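Local coordinates for response regulator receiver protein (PDB 2ZAY) that probably acts in bacterial signalling as the receiver domain of a response regulator, a module that in relatives is switched by phosphorylation, at residues A[55-60]-A[120-125]; A[27-30]-A[34-37]; A[19-24]-A[111-116]; A[12-17]-A[42-47]. All coordinates share one frame; numbering follows the deposited sequence.

Overall arrangement
The chain is one receiver domain of the CheY type, a parallel sheet with helices on its two faces. Contacts 1 and 2 share one hydrophobic layer, where Ile122 CD1 lies 3.9 Å from Leu28 CD1. Contact 3 joins the starts of helices 22-31 and 115-129, which contacts 2 and 1 pack on the sheet. Its centre is about 11 Å from that of contact 2. Contact 4 packs the other face of the sheet. The acidic pocket expected of this family lies where contacts 1, 3 and 4 meet. There Lys111 NZ forms a salt bridge with Asp15 OD1 at 3.0 Å, and Thr16 OG1 is 2.8 Å from Glu59 OE2. Glu59, at the end of strand 55-59, appears to take the place of the aspartate that usually accepts the phosphoryl group.

Contact 1: residues A[55-60]-A[120-125]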
loop_
_atom_site.group_PDB
_atom_site.type_symbol
_atom_site.label_atom_id
_atom_site.label_comp_id
_atom_site.label_asym_id
_atom_site.label_seq_id
_atom_site.Cartn_x
_atom_site.Cartn_y
_atom_site.Cartn_z
ATOM N N LEU A 55 -0.296 -1.181 -8.022
ATOM C CA LEU A 55 -0.836 -0.502 -6.852
ATOM C C LEU A 55 0.080 -0.761 -5.664
ATOM O O LEU A 55 0.702 -1.817 -5.570
ATOM C CB LEU A 55 -2.258 -1.000 -6.568
ATOM C CG LEU A 55 -2.980 -0.312 -5.408
ATOM C CD1 LEU A 55 -4.480 -0.302 -5.662
ATOM C CD2 LEU A 55 -2.649 -1.031 -4.122
ATOM N N ILE A 56 0.155 0.207 -4.757
ATOM C CA ILE A 56 1.021 0.089 -3.593
ATOM C C ILE A 56 0.214 0.213 -2.319
ATOM O O ILE A 56 -0.686 1.049 -2.218
ATOM C CB ILE A 56 2.120 1.185 -3.628
ATOM C CG1 ILE A 56 3.004 0.975 -4.864
ATOM C CG2 ILE A 56 2.947 1.157 -2.342
ATOM C CD1 ILE A 56 3.956 2.115 -5.145
ATOM N N ILE A 57 0.520 -0.643 -1.352
ATOM C CA ILE A 57 -0.169 -0.618 -0.066
ATOM C C ILE A 57 0.930 -0.395 0.968
ATOM O O ILE A 57 1.879 -1.174 1.046
ATOM C CB ILE A 57 -0.851 -1.966 0.232
ATOM C CG1 ILE A 57 -1.901 -2.276 -0.833
ATOM C CG2 ILE A 57 -1.478 -1.932 1.617
ATOM C CD1 ILE A 57 -2.467 -3.697 -0.732
ATOM N N THR A 58 0.817 0.662 1.760
ATOM C CA THR A 58 1.849 0.916 2.753
ATOM C C THR A 58 1.308 1.218 4.134
ATOM O O THR A 58 0.235 1.801 4.284
ATOM C CB THR A 58 2.752 2.102 2.343
ATOM O OG1 THR A 58 3.761 2.288 3.340
ATOM C CG2 THR A 58 1.937 3.397 2.221
ATOM N N GLU A 59 2.057 0.798 5.148
ATOM C CA GLU A 59 1.694 1.076 6.526
ATOM C C GLU A 59 1.834 2.596 6.621
ATOM O O GLU A 59 2.763 3.165 6.051
ATOM C CB GLU A 59 2.690 0.398 7.469
ATOM C CG GLU A 59 2.365 0.539 8.943
ATOM C CD GLU A 59 3.337 -0.237 9.819
ATOM O OE1 GLU A 59 3.073 -0.377 11.034
ATOM O OE2 GLU A 59 4.369 -0.700 9.290
ATOM N N ALA A 60 0.922 3.252 7.330
ATOM C CA ALA A 60 0.974 4.703 7.457
ATOM C C ALA A 60 2.062 5.173 8.411
ATOM O O ALA A 60 2.872 6.034 8.072
ATOM C CB ALA A 60 -0.373 5.230 7.917
ATOM N N ALA A 120 -11.307 -6.723 -1.909
ATOM C CA ALA A 120 -12.319 -5.902 -2.567
ATOM C C ALA A 120 -11.850 -4.452 -2.756
ATOM O O ALA A 120 -12.137 -3.833 -3.778
ATOM C CB ALA A 120 -13.610 -5.927 -1.756
ATOM N N ARG A 121 -11.137 -3.921 -1.765
ATOM C CA ARG A 121 -10.635 -2.541 -1.811
ATOM C C ARG A 121 -9.602 -2.372 -2.925
ATOM O O ARG A 121 -9.598 -1.369 -3.638
ATOM C CB ARG A 121 -10.021 -2.166 -0.456
ATOM C CG ARG A 121 -11.049 -1.937 0.652
ATOM C CD ARG A 121 -11.629 -0.539 0.557
ATOM N NE ARG A 121 -12.758 -0.311 1.456
ATOM C CZ ARG A 121 -13.432 0.833 1.508
ATOM N NH1 ARG A 121 -13.078 1.837 0.718
ATOM N NH2 ARG A 121 -14.466 0.970 2.329
ATOM N N ILE A 122 -8.728 -3.360 -3.062
ATOM C CA ILE A 122 -7.707 -3.359 -4.105
ATOM C C ILE A 122 -8.397 -3.407 -5.465
ATOM O O ILE A 122 -8.124 -2.586 -6.343
ATOM C CB ILE A 122 -6.774 -4.591 -3.969
ATOM C CG1 ILE A 122 -5.933 -4.457 -2.696
ATOM C CG2 ILE A 122 -5.881 -4.729 -5.207
ATOM C CD1 ILE A 122 -5.015 -5.641 -2.427
ATOM N N LYS A 123 -9.312 -4.360 -5.629
ATOM C CA LYS A 123 -10.024 -4.515 -6.894
ATOM C C LYS A 123 -10.816 -3.283 -7.299
ATOM O O LYS A 123 -10.832 -2.915 -8.469
ATOM C CB LYS A 123 -10.969 -5.720 -6.832
ATOM C CG LYS A 123 -10.258 -7.063 -6.858
ATOM C CD LYS A 123 -11.240 -8.205 -6.615
ATOM C CE LYS A 123 -10.541 -9.554 -6.697
ATOM N NZ LYS A 123 -11.495 -10.676 -6.481
ATOM N N ARG A 124 -11.468 -2.636 -6.338
ATOM C CA ARG A 124 -12.252 -1.459 -6.675
ATOM C C ARG A 124 -11.373 -0.375 -7.289
ATOM O O ARG A 124 -11.745 0.247 -8.281
ATOM C CB ARG A 124 -12.963 -0.899 -5.443
ATOM C CG ARG A 124 -14.060 0.086 -5.816
ATOM C CD ARG A 124 -15.188 -0.628 -6.565
ATOM N NE ARG A 124 -16.080 0.294 -7.263
ATOM C CZ ARG A 124 -15.767 0.930 -8.389
ATOM N NH1 ARG A 124 -14.578 0.740 -8.949
ATOM N NH2 ARG A 124 -16.643 1.748 -8.960
ATOM N N VAL A 125 -10.208 -0.158 -6.689
ATOM C CA VAL A 125 -9.270 0.847 -7.164
ATOM C C VAL A 125 -8.716 0.473 -8.531
ATOM O O VAL A 125 -8.583 1.324 -9.410
ATOM C CB VAL A 125 -8.096 1.017 -6.175
ATOM C CG1 VAL A 125 -6.995 1.863 -6.804
ATOM C CG2 VAL A 125 -8.592 1.682 -4.908
#
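Leu55 and Val125 form the closest pair between strand 55-59 and helix 115-129. CD1 of Leu55 reaches CG1 of Val125 at 3.5 Å and also lies near its CB. Farther along the strand, Ile57 and Ile122 meet tip to tip, with CD1 of Ile57 3.6 Å from CD1 of Ile122. In both pairs the two side chains cross at about a right angle. Leu55 holds CG anti to the backbone N (chi1 -177°), which carries CD1 outward to the helix. All four residues are buried. The strand is central in the parallel sheet of the receiver fold, and this is the face packed by the C-terminal helix. The segment axes approach to 10.4 Å and run closer to antiparallel than parallel, at 144°. Ile56 and Thr58 belong to the other face, where they touch Leu74 and Leu70 of helix 67-75.

The outer side of the helix is quite different. Arg121 and Arg124 are exposed and do not touch the strand. Arg121 instead forms a salt bridge with Asp107, and Lys123 forms one with Glu31. Beyond the packed part, strand 55-59 ends at Glu59, in the acidic pocket. The helix therefore sorts its chemistry by side: aliphatic groups hold it to the sheet by dispersion and burial, while Arg121 and Lys123 form salt bridges at its margin.

Contact 2: residues A[27-30]-A[34-37]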
loop_
_atom_site.group_PDB
_atom_site.type_symbol
_atom_site.label_atom_id
_atom_site.label_comp_id
_atom_site.label_asym_id
_atom_site.label_seq_id
_atom_site.Cartn_x
_atom_site.Cartn_y
_atom_site.Cartn_z
ATOM N N ALA A 27 -4.000 -15.002 1.206
ATOM C CA ALA A 27 -5.334 -14.986 0.612
ATOM C C ALA A 27 -5.380 -14.205 -0.697
ATOM O O ALA A 27 -6.155 -14.532 -1.595
ATOM C CB ALA A 27 -6.342 -14.400 1.608
ATOM N N LEU A 28 -4.553 -13.167 -0.800
ATOM C CA LEU A 28 -4.505 -12.340 -2.005
ATOM C C LEU A 28 -3.828 -13.064 -3.159
ATOM O O LEU A 28 -4.211 -12.901 -4.317
ATOM C CB LEU A 28 -3.763 -11.031 -1.722
ATOM C CG LEU A 28 -4.489 -10.014 -0.839
ATOM C CD1 LEU A 28 -3.593 -8.800 -0.620
ATOM C CD2 LEU A 28 -5.797 -9.592 -1.505
ATOM N N SER A 29 -2.809 -13.858 -2.840
ATOM C CA SER A 29 -2.090 -14.605 -3.863
ATOM C C SER A 29 -3.117 -15.477 -4.548
ATOM O O SER A 29 -3.191 -15.541 -5.773
ATOM C CB SER A 29 -1.007 -15.484 -3.227
ATOM O OG SER A 29 -0.173 -14.725 -2.367
ATOM N N GLN A 30 -3.923 -16.138 -3.728
ATOM C CA GLN A 30 -4.975 -17.016 -4.207
ATOM C C GLN A 30 -5.936 -16.250 -5.108
ATOM O O GLN A 30 -6.507 -16.805 -6.042
ATOM C CB GLN A 30 -5.727 -17.591 -3.004
ATOM C CG GLN A 30 -6.913 -18.463 -3.351
ATOM C CD GLN A 30 -7.510 -19.115 -2.119
ATOM O OE1 GLN A 30 -6.804 -19.769 -1.350
ATOM N NE2 GLN A 30 -8.811 -18.943 -1.927
ATOM N N ASP A 34 0.008 -10.687 -7.508
ATOM C CA ASP A 34 1.428 -11.000 -7.400
ATOM C C ASP A 34 1.944 -10.034 -6.334
ATOM O O ASP A 34 2.176 -8.860 -6.621
ATOM C CB ASP A 34 2.127 -10.732 -8.734
ATOM C CG ASP A 34 3.569 -11.198 -8.745
ATOM O OD1 ASP A 34 4.102 -11.549 -7.668
ATOM O OD2 ASP A 34 4.171 -11.207 -9.839
ATOM N N ILE A 35 2.112 -10.525 -5.110
ATOM C CA ILE A 35 2.546 -9.678 -4.004
ATOM C C ILE A 35 4.053 -9.488 -3.839
ATOM O O ILE A 35 4.816 -10.444 -3.690
ATOM C CB ILE A 35 1.986 -10.190 -2.661
ATOM C CG1 ILE A 35 0.466 -10.326 -2.745
ATOM C CG2 ILE A 35 2.375 -9.241 -1.541
ATOM C CD1 ILE A 35 -0.265 -9.027 -3.042
ATOM N N ILE A 36 4.463 -8.226 -3.863
ATOM C CA ILE A 36 5.854 -7.846 -3.695
ATOM C C ILE A 36 5.906 -7.289 -2.276
ATOM O O ILE A 36 5.252 -6.291 -1.976
ATOM C CB ILE A 36 6.244 -6.756 -4.729
ATOM C CG1 ILE A 36 6.120 -7.333 -6.148
ATOM C CG2 ILE A 36 7.659 -6.250 -4.460
ATOM C CD1 ILE A 36 6.210 -6.293 -7.254
ATOM N N GLN A 37 6.673 -7.937 -1.402
ATOM C CA GLN A 37 6.753 -7.518 -0.001
ATOM C C GLN A 37 8.006 -6.756 0.403
ATOM O O GLN A 37 9.116 -7.234 0.203
ATOM C CB GLN A 37 6.633 -8.736 0.914
ATOM C CG GLN A 37 5.391 -9.568 0.707
ATOM C CD GLN A 37 5.289 -10.690 1.720
ATOM O OE1 GLN A 37 5.335 -10.452 2.925
ATOM N NE2 GLN A 37 5.147 -11.919 1.237
#
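This is a short aliphatic contact inside a beta-alpha-beta unit, between helix 22-31 and the strand that follows it, 33-38. The unit starts with strand 9-14, and strand 33-38 returns beside it as an outermost strand of the sheet. A brief turn separates the two segments, and Ser29 and Asp34 have their CA atoms 6.2 Å apart. The packing rests on one pair of side chains. CD1 of Leu28 meets CD1 of Ile35 at 4.1 Å, and the two side chains lie nearly perpendicular. Ile35 is bent at its second torsion (chi2 -61°), and it is with CD1 in this bent position that the isoleucine meets the leucine methyl. Leu28 is extended at the same point (chi2 178°), and its CD1 projects from the helix to meet that methyl.

Ser29 borders the pair on the exposed side. Its OG is 4.5 Å from CG1 of Ile35, a loose approach. The hydroxyl has its polar partner within its own helix, in a hydrogen bond with the carbonyl O of Ile25.

Other residues extend both sides of the contact. Ile35 also touches Ile11 and Ile25, while Leu28 reaches Leu118, Ser119 and Ile122 of helix 115-129. On the backbone, Ile36 bonds to Ile11 and Leu13 of strand 9-14. The contact itself is small, burying 106 Å² in total. Its chemistry is sparse dispersion between methyl groups at van der Waals distance. No polar bond links the two segments, and the serine hydroxyl is satisfied within its own helix.

Contact 3: residues A[19-24]-A[111-116]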
loop_
_atom_site.group_PDB
_atom_site.type_symbol
_atom_site.label_atom_id
_atom_site.label_comp_id
_atom_site.label_asym_id
_atom_site.label_seq_id
_atom_site.Cartn_x
_atom_site.Cartn_y
_atom_site.Cartn_z
ATOM N N PRO A 19 5.042 -10.290 8.938
ATOM C CA PRO A 19 4.564 -11.575 9.458
ATOM C C PRO A 19 3.113 -11.496 9.938
ATOM O O PRO A 19 2.349 -12.449 9.798
ATOM C CB PRO A 19 5.537 -11.861 10.597
ATOM C CG PRO A 19 6.813 -11.283 10.079
ATOM C CD PRO A 19 6.358 -9.953 9.513
ATOM N N ALA A 20 2.737 -10.352 10.496
ATOM C CA ALA A 20 1.378 -10.162 10.991
ATOM C C ALA A 20 0.352 -10.150 9.861
ATOM O O ALA A 20 -0.836 -10.381 10.096
ATOM C CB ALA A 20 1.287 -8.866 11.784
ATOM N N LEU A 21 0.810 -9.882 8.638
ATOM C CA LEU A 21 -0.083 -9.840 7.484
ATOM C C LEU A 21 -0.019 -11.111 6.645
ATOM O O LEU A 21 -0.769 -11.263 5.680
ATOM C CB LEU A 21 0.248 -8.631 6.602
ATOM C CG LEU A 21 -0.045 -7.264 7.229
ATOM C CD1 LEU A 21 0.489 -6.151 6.341
ATOM C CD2 LEU A 21 -1.545 -7.116 7.435
ATOM N N ALA A 22 0.870 -12.024 7.028
ATOM C CA ALA A 22 1.051 -13.287 6.316
ATOM C C ALA A 22 -0.274 -13.926 5.903
ATOM O O ALA A 22 -0.430 -14.379 4.767
ATOM C CB ALA A 22 1.849 -14.257 7.183
ATOM N N ALA A 23 -1.225 -13.954 6.830
ATOM C CA ALA A 23 -2.536 -14.539 6.575
ATOM C C ALA A 23 -3.248 -13.846 5.420
ATOM O O ALA A 23 -3.709 -14.497 4.485
ATOM C CB ALA A 23 -3.393 -14.458 7.835
ATOM N N SER A 24 -3.332 -12.522 5.495
ATOM C CA SER A 24 -3.989 -11.725 4.462
ATOM C C SER A 24 -3.269 -11.814 3.123
ATOM O O SER A 24 -3.901 -11.927 2.074
ATOM C CB SER A 24 -4.063 -10.261 4.902
ATOM O OG SER A 24 -4.798 -10.139 6.107
ATOM N N LYS A 111 -6.352 -1.204 10.352
ATOM C CA LYS A 111 -5.940 -2.530 10.797
ATOM C C LYS A 111 -6.837 -2.848 12.001
ATOM O O LYS A 111 -7.418 -1.942 12.598
ATOM C CB LYS A 111 -4.473 -2.519 11.249
ATOM C CG LYS A 111 -3.436 -2.425 10.136
ATOM C CD LYS A 111 -2.041 -2.275 10.736
ATOM C CE LYS A 111 -0.960 -2.953 9.896
ATOM N NZ LYS A 111 -0.869 -2.423 8.517
ATOM N N PRO A 112 -6.975 -4.135 12.365
ATOM C CA PRO A 112 -6.349 -5.286 11.714
ATOM C C PRO A 112 -6.923 -5.482 10.320
ATOM O O PRO A 112 -8.076 -5.141 10.055
ATOM C CB PRO A 112 -6.682 -6.440 12.660
ATOM C CG PRO A 112 -7.998 -6.029 13.227
ATOM C CD PRO A 112 -7.771 -4.571 13.527
ATOM N N VAL A 113 -6.102 -6.033 9.435
ATOM C CA VAL A 113 -6.495 -6.265 8.059
ATOM C C VAL A 113 -7.344 -7.513 7.876
ATOM O O VAL A 113 -7.054 -8.570 8.435
ATOM C CB VAL A 113 -5.254 -6.394 7.160
ATOM C CG1 VAL A 113 -5.673 -6.628 5.716
ATOM C CG2 VAL A 113 -4.401 -5.144 7.280
ATOM N N ASN A 114 -8.405 -7.373 7.094
ATOM C CA ASN A 114 -9.283 -8.485 6.786
ATOM C C ASN A 114 -9.102 -8.765 5.295
ATOM O O ASN A 114 -9.364 -7.905 4.454
ATOM C CB ASN A 114 -10.735 -8.121 7.082
ATOM C CG ASN A 114 -11.697 -9.211 6.656
ATOM O OD1 ASN A 114 -11.738 -9.591 5.483
ATOM N ND2 ASN A 114 -12.474 -9.724 7.606
ATOM N N ALA A 115 -8.645 -9.971 4.975
ATOM C CA ALA A 115 -8.400 -10.364 3.592
ATOM C C ALA A 115 -9.561 -10.114 2.624
ATOM O O ALA A 115 -9.339 -9.711 1.489
ATOM C CB ALA A 115 -7.985 -11.834 3.542
ATOM N N ILE A 116 -10.795 -10.353 3.059
ATOM C CA ILE A 116 -11.953 -10.142 2.186
ATOM C C ILE A 116 -12.125 -8.656 1.874
ATOM O O ILE A 116 -12.390 -8.271 0.731
ATOM C CB ILE A 116 -13.255 -10.677 2.834
ATOM C CG1 ILE A 116 -13.162 -12.198 3.007
ATOM C CG2 ILE A 116 -14.458 -10.326 1.970
ATOM C CD1 ILE A 116 -14.367 -12.816 3.708
#
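Leu21 and Val113 touch through CD2 and CG2, which are 3.5 Å apart, a tight carbon pair. Ser24 lies along the other branch of the same valine. Its OG is 3.6 Å from CG1 of Val113 and equally far from the carbonyl O of Val113, too long to count as a hydrogen bond. Val113 thus turns one methyl to the leucine and the other to the serine: CG1 is trans to the backbone N (chi1 -180°) and CG2 lies beside that N. Next along, the CB of Ala115 packs on the backbone of Ser24, 4.1 Å from its CA. The small alanine lets the chains come close, with CA atoms of Ser24 and Ala115 4.7 Å apart.

The contact joins the beginnings of helices 22-31 and 115-129. The second helix follows a lysine and a cis proline, Lys111-Pro112, a familiar feature of receiver domains. Lys111 reaches the acidic pocket, which suggests that this loop also shapes that site.

Behind the first shell, Asn114 is the N-cap of helix 115-129. Its OD1 accepts from Ile116 N at 2.7 Å, but the bond is weak because the angle at the hydrogen is 124°. The same OD1 also accepts from Arg117 N. On the sheet side, Val113 and Lys111 both rest on Leu88 of strand 85-89.

Contact 4: residues A[12-17]-A[42-47]; sequences MLVDTQ and IEAVPV
Val14 straddles the methyl of Ala44, where strand 9-14 of the alpha/beta receiver fold packs on helix 41-51. CG2 of Val14 is 3.7 Å from CB of Ala44, and CG1 is only slightly farther, at 4.0 Å. The first torsion of the valine (chi1 -167°) sets CG1 anti to the backbone N and CG2 beside it, and in this rotation both branches face the alanine. The short side chain lets helix and strand approach, with the CA atoms of Val14 and Ala44 6.7 Å apart.

Met12 reaches the next turn of the helix. Its chain is extended through the first two torsions and bends at the last one (chi3 -65°). The sulfur SD of Met12 ends up 3.6 Å from the carbonyl O of Ala44 in a plain packing contact, and 4.3 Å from CB of the same residue. The methyl CE is modelled too close to CG1 of Val47, so its exact placing there is uncertain. Ile36 and Cys38 of the neighbouring strand touch Met12, and Leu70 of helix 67-75 touches both Val14 and Ala44. The helix is kinked at Pro46, whose nitrogen has no hydrogen to give to the preceding turn.

Past the strand, Asp15 lines the acidic pocket. One of its oxygens closes an Asx turn: Asp15 OD2 accepts from Gln17 N at 2.9 Å, on its anti side and 29° out of the carboxylate plane.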
loop_
_atom_site.group_PDB
_atom_site.type_symbol
_atom_site.label_atom_id
_atom_site.label_comp_id
_atom_site.label_asym_id
_atom_site.label_seq_id
_atom_site.Cartn_x
_atom_site.Cartn_y
_atom_site.Cartn_z
ATOM N N MET A 12 2.530 -4.061 -4.553
ATOM C CA MET A 12 3.619 -3.958 -3.584
ATOM C C MET A 12 3.034 -3.650 -2.213
ATOM O O MET A 12 2.186 -2.773 -2.077
ATOM C CB MET A 12 4.624 -2.864 -3.973
ATOM C CG MET A 12 5.741 -2.640 -2.923
ATOM S SD MET A 12 7.039 -1.416 -3.388
ATOM C CE MET A 12 7.730 -2.184 -4.670
ATOM N N LEU A 13 3.477 -4.388 -1.201
ATOM C CA LEU A 13 3.009 -4.176 0.168
ATOM C C LEU A 13 4.206 -3.795 1.046
ATOM O O LEU A 13 5.192 -4.523 1.092
ATOM C CB LEU A 13 2.363 -5.459 0.692
ATOM C CG LEU A 13 1.938 -5.519 2.156
ATOM C CD1 LEU A 13 0.893 -4.452 2.431
ATOM C CD2 LEU A 13 1.379 -6.911 2.461
ATOM N N VAL A 14 4.114 -2.659 1.736
ATOM C CA VAL A 14 5.192 -2.179 2.606
ATOM C C VAL A 14 4.676 -2.118 4.050
ATOM O O VAL A 14 3.736 -1.380 4.346
ATOM C CB VAL A 14 5.652 -0.749 2.202
ATOM C CG1 VAL A 14 6.962 -0.413 2.902
ATOM C CG2 VAL A 14 5.800 -0.641 0.695
ATOM N N ASP A 15 5.285 -2.887 4.947
ATOM C CA ASP A 15 4.847 -2.903 6.346
ATOM C C ASP A 15 6.023 -3.324 7.223
ATOM O O ASP A 15 6.832 -4.157 6.812
ATOM C CB ASP A 15 3.690 -3.893 6.525
ATOM C CG ASP A 15 2.933 -3.681 7.832
ATOM O OD1 ASP A 15 1.988 -2.868 7.849
ATOM O OD2 ASP A 15 3.291 -4.317 8.844
ATOM N N THR A 16 6.119 -2.757 8.424
ATOM C CA THR A 16 7.220 -3.083 9.324
ATOM C C THR A 16 7.029 -4.409 10.066
ATOM O O THR A 16 7.940 -4.882 10.748
ATOM C CB THR A 16 7.474 -1.945 10.346
ATOM O OG1 THR A 16 6.264 -1.647 11.053
ATOM C CG2 THR A 16 7.965 -0.687 9.633
ATOM N N GLN A 17 5.848 -5.002 9.942
ATOM C CA GLN A 17 5.579 -6.290 10.572
ATOM C C GLN A 17 4.806 -7.173 9.599
ATOM O O GLN A 17 3.650 -7.541 9.835
ATOM C CB GLN A 17 4.811 -6.111 11.891
ATOM C CG GLN A 17 3.460 -5.445 11.768
ATOM C CD GLN A 17 2.971 -4.882 13.093
ATOM O OE1 GLN A 17 3.649 -4.064 13.721
ATOM N NE2 GLN A 17 1.787 -5.312 13.523
ATOM N N ILE A 42 12.747 2.345 2.928
ATOM C CA ILE A 42 14.071 2.400 2.316
ATOM C C ILE A 42 14.203 1.507 1.080
ATOM O O ILE A 42 14.717 1.942 0.054
ATOM C CB ILE A 42 15.153 2.002 3.333
ATOM C CG1 ILE A 42 15.222 3.058 4.440
ATOM C CG2 ILE A 42 16.496 1.833 2.633
ATOM C CD1 ILE A 42 15.961 2.599 5.679
ATOM N N GLU A 43 13.755 0.261 1.171
ATOM C CA GLU A 43 13.850 -0.625 0.014
ATOM C C GLU A 43 12.656 -0.462 -0.927
ATOM O O GLU A 43 12.774 -0.687 -2.130
ATOM C CB GLU A 43 13.956 -2.094 0.443
ATOM C CG GLU A 43 12.809 -2.609 1.297
ATOM C CD GLU A 43 12.796 -4.133 1.390
ATOM O OE1 GLU A 43 12.142 -4.680 2.307
ATOM O OE2 GLU A 43 13.433 -4.786 0.537
ATOM N N ALA A 44 11.517 -0.049 -0.375
ATOM C CA ALA A 44 10.292 0.124 -1.156
ATOM C C ALA A 44 10.401 1.026 -2.383
ATOM O O ALA A 44 9.910 0.672 -3.453
ATOM C CB ALA A 44 9.162 0.625 -0.247
ATOM N N VAL A 45 11.026 2.192 -2.238
ATOM C CA VAL A 45 11.141 3.120 -3.364
ATOM C C VAL A 45 11.894 2.552 -4.571
ATOM O O VAL A 45 11.359 2.513 -5.680
ATOM C CB VAL A 45 11.792 4.456 -2.929
ATOM C CG1 VAL A 45 11.936 5.376 -4.130
ATOM C CG2 VAL A 45 10.935 5.126 -1.852
ATOM N N PRO A 46 13.148 2.117 -4.381
ATOM C CA PRO A 46 13.894 1.562 -5.519
ATOM C C PRO A 46 13.182 0.334 -6.098
ATOM O O PRO A 46 13.170 0.120 -7.312
ATOM C CB PRO A 46 15.248 1.202 -4.904
ATOM C CG PRO A 46 15.384 2.217 -3.786
ATOM C CD PRO A 46 14.001 2.197 -3.183
ATOM N N VAL A 47 12.603 -0.481 -5.223
ATOM C CA VAL A 47 11.886 -1.669 -5.678
ATOM C C VAL A 47 10.684 -1.256 -6.529
ATOM O O VAL A 47 10.415 -1.857 -7.567
ATOM C CB VAL A 47 11.401 -2.531 -4.494
ATOM C CG1 VAL A 47 10.492 -3.649 -4.995
ATOM C CG2 VAL A 47 12.599 -3.141 -3.773
#